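Octaprenyl-diphosphate synthase (Bacteroides thetaiotaomicron, PDB 3RMG) probably acts as a magnesium-dependent prenyltransferase of the FPP/GGPP synthase family, joining isoprenoid diphosphate units into longer chains. Local coordinates at residues A[74-79]-A[179-184]; A[242-247]-A[284-289]. All blocks are in the same frame, centred on the assembly; numbering follows the deposited sequence.

Contact 1 (A[74-79]-A[179-184]); sequences VSLELL and AACAEA
Ala180 is the first residue of 179-184 to meet Leu76, the one side chain of 74-79 that carries the contact. Its CB faces the leucine fork, 4.1 Å from both Leu76 CD1 and CD2. The backbone joins in as well. Ala180 O touches the methyl carbon Leu76 CD1 at 3.5 Å. The same oxygen accepts the helical bond from Ala184 N.

Cys181 comes next, where the two backbones are nearest each other. Leu76 CD1 presses on Cys181 CA at 3.5 Å, which is tight for two carbons. Cys181 SG lies beside both the stem and one branch of Leu76, 4.1 Å from CB and 3.9 Å from CD1. The thiol is anti to its own carbonyl carbon (chi1 -73°), which lays it alongside Leu76 rather than in front of it.

One turn after Ala180, Ala184 CB touches Leu76 CD1 at 4.0 Å. CD1 of Leu76 thus rests on three small residues, Ala180, Cys181 and Ala184. The side chains meet through apolar atoms only, and no hydrogen bond crosses.

The two segments run almost antiparallel, with axes 10.3 Å apart at an angle of 167°. They belong to the buried core of the all-helical prenyl synthase fold. Leu141 of helix 132-154 also packs on Leu76, Arg51 and Val55 of helix 50-62 reach Cys181, and helix 102-128 lies against Val74 and Leu78.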
ATOM      1  N   VAL A  74      -2.790  15.933  -2.658  1.00 42.44           N
ATOM      2  CA  VAL A  74      -3.535  14.728  -2.991  1.00 41.33           C
ATOM      3  C   VAL A  74      -2.802  13.474  -2.489  1.00 40.85           C
ATOM      4  O   VAL A  74      -3.377  12.613  -1.806  1.00 36.16           O
ATOM      5  CB  VAL A  74      -3.760  14.638  -4.502  1.00 44.55           C
ATOM      6  CG1 VAL A  74      -4.471  13.322  -4.886  1.00 43.73           C
ATOM      7  CG2 VAL A  74      -4.569  15.844  -4.958  1.00 38.82           C
ATOM      8  N   SER A  75      -1.522  13.381  -2.808  1.00 34.12           N
ATOM      9  CA  SER A  75      -0.763  12.212  -2.398  1.00 41.59           C
ATOM     10  C   SER A  75      -0.901  11.971  -0.907  1.00 47.24           C
ATOM     11  O   SER A  75      -1.264  10.876  -0.490  1.00 55.47           O
ATOM     12  CB  SER A  75       0.708  12.369  -2.745  1.00 36.56           C
ATOM     13  OG  SER A  75       1.427  11.253  -2.267  1.00 44.93           O
ATOM     14  N   LEU A  76      -0.605  12.993  -0.104  1.00 46.53           N
ATOM     15  CA  LEU A  76      -0.601  12.832   1.342  1.00 45.07           C
ATOM     16  C   LEU A  76      -2.002  12.587   1.875  1.00 42.81           C
ATOM     17  O   LEU A  76      -2.193  11.788   2.777  1.00 49.60           O
ATOM     18  CB  LEU A  76       0.056  14.030   2.029  1.00 46.90           C
ATOM     19  CG  LEU A  76       1.595  14.078   1.921  1.00 41.66           C
ATOM     20  CD1 LEU A  76       2.132  15.391   2.418  1.00 34.69           C
ATOM     21  CD2 LEU A  76       2.261  12.920   2.669  1.00 38.11           C
ATOM     22  N   GLU A  77      -2.993  13.238   1.286  1.00 45.08           N
ATOM     23  CA  GLU A  77      -4.372  12.986   1.677  1.00 45.77           C
ATOM     24  C   GLU A  77      -4.816  11.552   1.340  1.00 46.68           C
ATOM     25  O   GLU A  77      -5.550  10.921   2.098  1.00 50.08           O
ATOM     26  CB  GLU A  77      -5.298  14.021   1.039  1.00 47.58           C
ATOM     27  CG  GLU A  77      -6.661  14.126   1.702  1.00 56.15           C
ATOM     28  CD  GLU A  77      -6.605  14.798   3.066  1.00 60.22           C
ATOM     29  OE1 GLU A  77      -5.511  15.237   3.474  1.00 59.58           O
ATOM     30  OE2 GLU A  77      -7.659  14.888   3.732  1.00 71.74           O
ATOM     31  N   LEU A  78      -4.370  11.032   0.205  1.00 46.80           N
ATOM     32  CA  LEU A  78      -4.653   9.643  -0.137  1.00 48.28           C
ATOM     33  C   LEU A  78      -3.982   8.668   0.839  1.00 50.70           C
ATOM     34  O   LEU A  78      -4.579   7.655   1.238  1.00 50.10           O
ATOM     35  CB  LEU A  78      -4.202   9.342  -1.571  1.00 50.99           C
ATOM     36  CG  LEU A  78      -4.994  10.080  -2.649  1.00 49.64           C
ATOM     37  CD1 LEU A  78      -4.434   9.809  -4.034  1.00 40.35           C
ATOM     38  CD2 LEU A  78      -6.454   9.701  -2.555  1.00 33.24           C
ATOM     39  N   LEU A  79      -2.737   8.961   1.206  1.00 42.63           N
ATOM     40  CA  LEU A  79      -2.007   8.107   2.149  1.00 46.10           C
ATOM     41  C   LEU A  79      -2.750   8.021   3.485  1.00 48.56           C
ATOM     42  O   LEU A  79      -2.904   6.941   4.064  1.00 48.90           O
ATOM     43  CB  LEU A  79      -0.583   8.638   2.362  1.00 45.30           C
ATOM     44  CG  LEU A  79       0.273   7.978   3.443  1.00 46.31           C
ATOM     45  CD1 LEU A  79       0.366   6.493   3.193  1.00 51.01           C
ATOM     46  CD2 LEU A  79       1.661   8.588   3.452  1.00 44.16           C
ATOM     47  N   ALA A 179       3.270  17.429   9.595  1.00 36.70           N
ATOM     48  CA  ALA A 179       4.629  17.890   9.264  1.00 35.50           C
ATOM     49  C   ALA A 179       4.941  17.576   7.806  1.00 36.56           C
ATOM     50  O   ALA A 179       5.505  18.402   7.085  1.00 41.53           O
ATOM     51  CB  ALA A 179       5.661  17.225  10.173  1.00 34.74           C
ATOM     52  N   ALA A 180       4.553  16.386   7.363  1.00 38.64           N
ATOM     53  CA  ALA A 180       4.786  15.986   5.987  1.00 36.88           C
ATOM     54  C   ALA A 180       4.043  16.925   5.047  1.00 40.71           C
ATOM     55  O   ALA A 180       4.586  17.375   4.034  1.00 37.68           O
ATOM     56  CB  ALA A 180       4.359  14.536   5.764  1.00 40.55           C
ATOM     57  N   CYS A 181       2.800  17.248   5.387  1.00 36.11           N
ATOM     58  CA  CYS A 181       2.043  18.165   4.544  1.00 35.97           C
ATOM     59  C   CYS A 181       2.775  19.492   4.348  1.00 38.93           C
ATOM     60  O   CYS A 181       2.955  19.959   3.217  1.00 40.80           O
ATOM     61  CB  CYS A 181       0.651  18.397   5.137  1.00 41.75           C
ATOM     62  SG  CYS A 181      -0.433  16.946   4.921  1.00 48.08           S
ATOM     63  N   ALA A 182       3.189  20.104   5.453  1.00 32.85           N
ATOM     64  CA  ALA A 182       3.851  21.397   5.395  1.00 33.92           C
ATOM     65  C   ALA A 182       5.203  21.282   4.664  1.00 31.80           C
ATOM     66  O   ALA A 182       5.498  22.070   3.785  1.00 37.05           O
ATOM     67  CB  ALA A 182       4.033  21.946   6.803  1.00 32.85           C
ATOM     68  N   GLU A 183       5.996  20.273   5.015  1.00 28.92           N
ATOM     69  CA  GLU A 183       7.299  20.042   4.379  1.00 32.19           C
ATOM     70  C   GLU A 183       7.174  19.884   2.870  1.00 34.17           C
ATOM     71  O   GLU A 183       7.917  20.503   2.099  1.00 39.47           O
ATOM     72  CB  GLU A 183       7.992  18.807   4.971  1.00 27.86           C
ATOM     73  CG  GLU A 183       9.466  18.681   4.528  1.00 38.28           C
ATOM     74  CD  GLU A 183      10.168  17.472   5.116  1.00 44.60           C
ATOM     75  OE1 GLU A 183      11.389  17.367   4.921  1.00 53.13           O
ATOM     76  OE2 GLU A 183       9.508  16.638   5.784  1.00 42.77           O
ATOM     77  N   ALA A 184       6.235  19.047   2.452  1.00 33.47           N
ATOM     78  CA  ALA A 184       5.944  18.861   1.032  1.00 37.10           C
ATOM     79  C   ALA A 184       5.487  20.168   0.384  1.00 40.02           C
ATOM     80  O   ALA A 184       5.848  20.466  -0.766  1.00 37.69           O
ATOM     81  CB  ALA A 184       4.875  17.777   0.849  1.00 37.02           C
TER

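Contact 2 (A[242-247]-A[284-289]); sequences ALYALN and IEYACR
Tyr244 and Tyr286 lay their rings face to face in an offset stack. The centroids are 4.1 Å apart and the planes differ by 14°. Along 242-247, Tyr244 alone makes the contact, and it touches first at its stem: CB is 3.4 Å from Tyr286 CD2.

The ring follows. Tyr244 CD1 stands over the centre of the Tyr286 ring, whereas Tyr286 CG lies nearer the rim of the Tyr244 ring. This slip brings Tyr286 CB over the Tyr244 face in a CH-pi contact, 3.7 Å from the ring centroid and 10° off the normal. With CG opposite the backbone N (chi1 173°), the Tyr244 ring extends toward helix 283-302, and Tyr286 does the same in return.

The stack joins helix 240-249 to the start of helix 283-302, two elements of the all-helical prenyl synthase fold. It lies near the protein surface. Leu240, one turn before Tyr244, also packs on Tyr286, and Pro241 packs on Ile284 and Ala287.

At the outer end of the ring, Tyr244 OH is 4.2 Å from Arg289 NH2, near the guanidinium plane and too far for a bond. The Arg289 chain bends at chi2 and chi3 and folds its guanidinium over Tyr286 CA, nearly perpendicular to the Tyr244 ring. A serine in place of Tyr244 would probably leave the Tyr286 ring without its stacking partner and open a gap between the two helices. Back at the main chain, Tyr244 O accepts a hydrogen bond from Thr248 OG1.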
ATOM      1  N   ALA A 242      -5.613  11.972  31.139  1.00 55.52           N
ATOM      2  CA  ALA A 242      -5.504  10.865  32.075  1.00 57.91           C
ATOM      3  C   ALA A 242      -4.088  10.805  32.630  1.00 60.40           C
ATOM      4  O   ALA A 242      -3.877  10.921  33.839  1.00 65.43           O
ATOM      5  CB  ALA A 242      -5.879   9.543  31.392  1.00 52.40           C
ATOM      6  N   LEU A 243      -3.117  10.627  31.740  1.00 60.96           N
ATOM      7  CA  LEU A 243      -1.721  10.554  32.140  1.00 57.84           C
ATOM      8  C   LEU A 243      -1.413  11.622  33.164  1.00 58.76           C
ATOM      9  O   LEU A 243      -0.721  11.374  34.143  1.00 64.81           O
ATOM     10  CB  LEU A 243      -0.803  10.711  30.932  1.00 55.72           C
ATOM     11  CG  LEU A 243      -0.907   9.610  29.876  1.00 60.71           C
ATOM     12  CD1 LEU A 243      -0.049   9.949  28.666  1.00 53.89           C
ATOM     13  CD2 LEU A 243      -0.527   8.241  30.460  1.00 58.15           C
ATOM     14  N   TYR A 244      -1.929  12.820  32.950  1.00 59.71           N
ATOM     15  CA  TYR A 244      -1.640  13.909  33.862  1.00 62.35           C
ATOM     16  C   TYR A 244      -2.188  13.667  35.267  1.00 68.27           C
ATOM     17  O   TYR A 244      -1.512  13.930  36.265  1.00 68.81           O
ATOM     18  CB  TYR A 244      -2.224  15.206  33.343  1.00 57.20           C
ATOM     19  CG  TYR A 244      -2.096  16.314  34.347  1.00 60.28           C
ATOM     20  CD1 TYR A 244      -0.856  16.872  34.641  1.00 55.70           C
ATOM     21  CD2 TYR A 244      -3.211  16.799  35.011  1.00 66.42           C
ATOM     22  CE1 TYR A 244      -0.738  17.892  35.567  1.00 66.19           C
ATOM     23  CE2 TYR A 244      -3.104  17.815  35.934  1.00 59.84           C
ATOM     24  CZ  TYR A 244      -1.874  18.354  36.212  1.00 67.10           C
ATOM     25  OH  TYR A 244      -1.792  19.366  37.138  1.00 72.78           O
ATOM     26  N   ALA A 245      -3.429  13.196  35.330  1.00 71.77           N
ATOM     27  CA  ALA A 245      -4.108  12.975  36.599  1.00 70.85           C
ATOM     28  C   ALA A 245      -3.400  11.903  37.421  1.00 71.89           C
ATOM     29  O   ALA A 245      -3.241  12.049  38.634  1.00 71.07           O
ATOM     30  CB  ALA A 245      -5.562  12.600  36.361  1.00 70.43           C
ATOM     31  N   LEU A 246      -2.980  10.844  36.758  1.00 70.80           N
ATOM     32  CA  LEU A 246      -2.263   9.797  37.419  1.00 69.94           C
ATOM     33  C   LEU A 246      -0.929  10.249  37.927  1.00 74.87           C
ATOM     34  O   LEU A 246      -0.551   9.945  39.030  1.00 76.53           O
ATOM     35  CB  LEU A 246      -2.003   8.680  36.450  1.00 68.41           C
ATOM     36  CG  LEU A 246      -3.212   8.099  35.763  1.00 73.43           C
ATOM     37  CD1 LEU A 246      -2.779   7.312  34.571  1.00 69.78           C
ATOM     38  CD2 LEU A 246      -3.927   7.221  36.721  1.00 74.60           C
ATOM     39  N   ASN A 247      -0.193  10.974  37.118  1.00 75.74           N
ATOM     40  CA  ASN A 247       1.100  11.370  37.573  1.00 79.66           C
ATOM     41  C   ASN A 247       1.014  12.255  38.749  1.00 80.32           C
ATOM     42  O   ASN A 247       1.767  12.111  39.674  1.00 81.54           O
ATOM     43  CB  ASN A 247       1.860  12.104  36.497  1.00 82.50           C
ATOM     44  CG  ASN A 247       2.214  11.231  35.352  1.00 87.17           C
ATOM     45  OD1 ASN A 247       2.470  11.712  34.254  1.00 88.57           O
ATOM     46  ND2 ASN A 247       2.261   9.933  35.596  1.00 80.96           N
ATOM     47  N   ILE A 284      -7.954  17.834  31.952  1.00 68.69           N
ATOM     48  CA  ILE A 284      -8.297  18.663  30.806  1.00 69.05           C
ATOM     49  C   ILE A 284      -7.556  20.001  30.830  1.00 70.78           C
ATOM     50  O   ILE A 284      -6.847  20.334  29.886  1.00 68.82           O
ATOM     51  CB  ILE A 284      -9.807  18.917  30.723  1.00 68.65           C
ATOM     52  CG1 ILE A 284     -10.577  17.597  30.823  1.00 67.70           C
ATOM     53  CG2 ILE A 284     -10.149  19.654  29.436  1.00 65.91           C
ATOM     54  CD1 ILE A 284     -10.221  16.593  29.754  1.00 67.09           C
ATOM     55  N   GLU A 285      -7.718  20.761  31.908  1.00 69.97           N
ATOM     56  CA  GLU A 285      -7.069  22.062  32.021  1.00 71.04           C
ATOM     57  C   GLU A 285      -5.599  21.962  31.640  1.00 66.83           C
ATOM     58  O   GLU A 285      -5.026  22.895  31.078  1.00 69.32           O
ATOM     59  CB  GLU A 285      -7.204  22.621  33.443  1.00 75.24           C
ATOM     60  CG  GLU A 285      -8.645  22.844  33.903  1.00 82.41           C
ATOM     61  CD  GLU A 285      -9.415  21.541  34.101  1.00 90.06           C
ATOM     62  OE1 GLU A 285      -8.836  20.575  34.649  1.00 95.76           O
ATOM     63  OE2 GLU A 285     -10.601  21.485  33.714  1.00 89.68           O
ATOM     64  N   TYR A 286      -4.992  20.824  31.940  1.00 60.50           N
ATOM     65  CA  TYR A 286      -3.576  20.635  31.669  1.00 59.11           C
ATOM     66  C   TYR A 286      -3.288  20.307  30.205  1.00 59.16           C
ATOM     67  O   TYR A 286      -2.266  20.722  29.655  1.00 61.82           O
ATOM     68  CB  TYR A 286      -3.020  19.531  32.548  1.00 51.96           C
ATOM     69  CG  TYR A 286      -1.615  19.120  32.175  1.00 55.29           C
ATOM     70  CD1 TYR A 286      -0.517  19.916  32.512  1.00 54.18           C
ATOM     71  CD2 TYR A 286      -1.383  17.937  31.480  1.00 52.60           C
ATOM     72  CE1 TYR A 286       0.781  19.532  32.169  1.00 49.72           C
ATOM     73  CE2 TYR A 286      -0.095  17.545  31.136  1.00 45.28           C
ATOM     74  CZ  TYR A 286       0.978  18.344  31.483  1.00 46.90           C
ATOM     75  OH  TYR A 286       2.249  17.935  31.146  1.00 55.53           O
ATOM     76  N   ALA A 287      -4.183  19.543  29.587  1.00 53.51           N
ATOM     77  CA  ALA A 287      -4.052  19.201  28.188  1.00 52.90           C
ATOM     78  C   ALA A 287      -4.215  20.486  27.376  1.00 56.13           C
ATOM     79  O   ALA A 287      -3.432  20.752  26.460  1.00 55.87           O
ATOM     80  CB  ALA A 287      -5.090  18.169  27.799  1.00 49.45           C
ATOM     81  N   CYS A 288      -5.220  21.284  27.743  1.00 51.15           N
ATOM     82  CA  CYS A 288      -5.416  22.626  27.194  1.00 60.36           C
ATOM     83  C   CYS A 288      -4.217  23.571  27.399  1.00 61.06           C
ATOM     84  O   CYS A 288      -3.899  24.372  26.518  1.00 62.18           O
ATOM     85  CB  CYS A 288      -6.692  23.263  27.756  1.00 61.51           C
ATOM     86  SG  CYS A 288      -8.203  22.744  26.915  1.00 75.78           S
ATOM     87  N   ARG A 289      -3.558  23.490  28.552  1.00 57.39           N
ATOM     88  CA  ARG A 289      -2.367  24.310  28.776  1.00 56.43           C
ATOM     89  C   ARG A 289      -1.210  23.882  27.860  1.00 52.76           C
ATOM     90  O   ARG A 289      -0.438  24.704  27.394  1.00 53.67           O
ATOM     91  CB  ARG A 289      -1.941  24.287  30.245  1.00 50.88           C
ATOM     92  CG  ARG A 289      -2.337  25.537  31.016  1.00 63.07           C
ATOM     93  CD  ARG A 289      -2.743  25.229  32.444  1.00 77.39           C
ATOM     94  NE  ARG A 289      -1.809  24.327  33.119  1.00 80.93           N
ATOM     95  CZ  ARG A 289      -2.174  23.463  34.065  1.00 78.20           C
ATOM     96  NH1 ARG A 289      -3.448  23.381  34.427  1.00 69.94           N
ATOM     97  NH2 ARG A 289      -1.272  22.671  34.638  1.00 74.12           N
TER

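Contact 1 is core and contact 2 is surface. Their centres are 30 Å apart, on opposite sides of the chain's centre, and their nearest atoms stay about 18 Å from each other. They share no helix. Contact 1 joins helices 67-90 and 174-188, while contact 2 joins helices 240-249 and 283-302, later in the chain. The buried areas are nearly equal, 156 and 154 Å², but the means differ. In the core, one branched aliphatic side chain settles among small residues. At the surface, two large flat rings bridge the helices, with an exposed arginine beside them. Neither contact has a hydrogen bond across its segments.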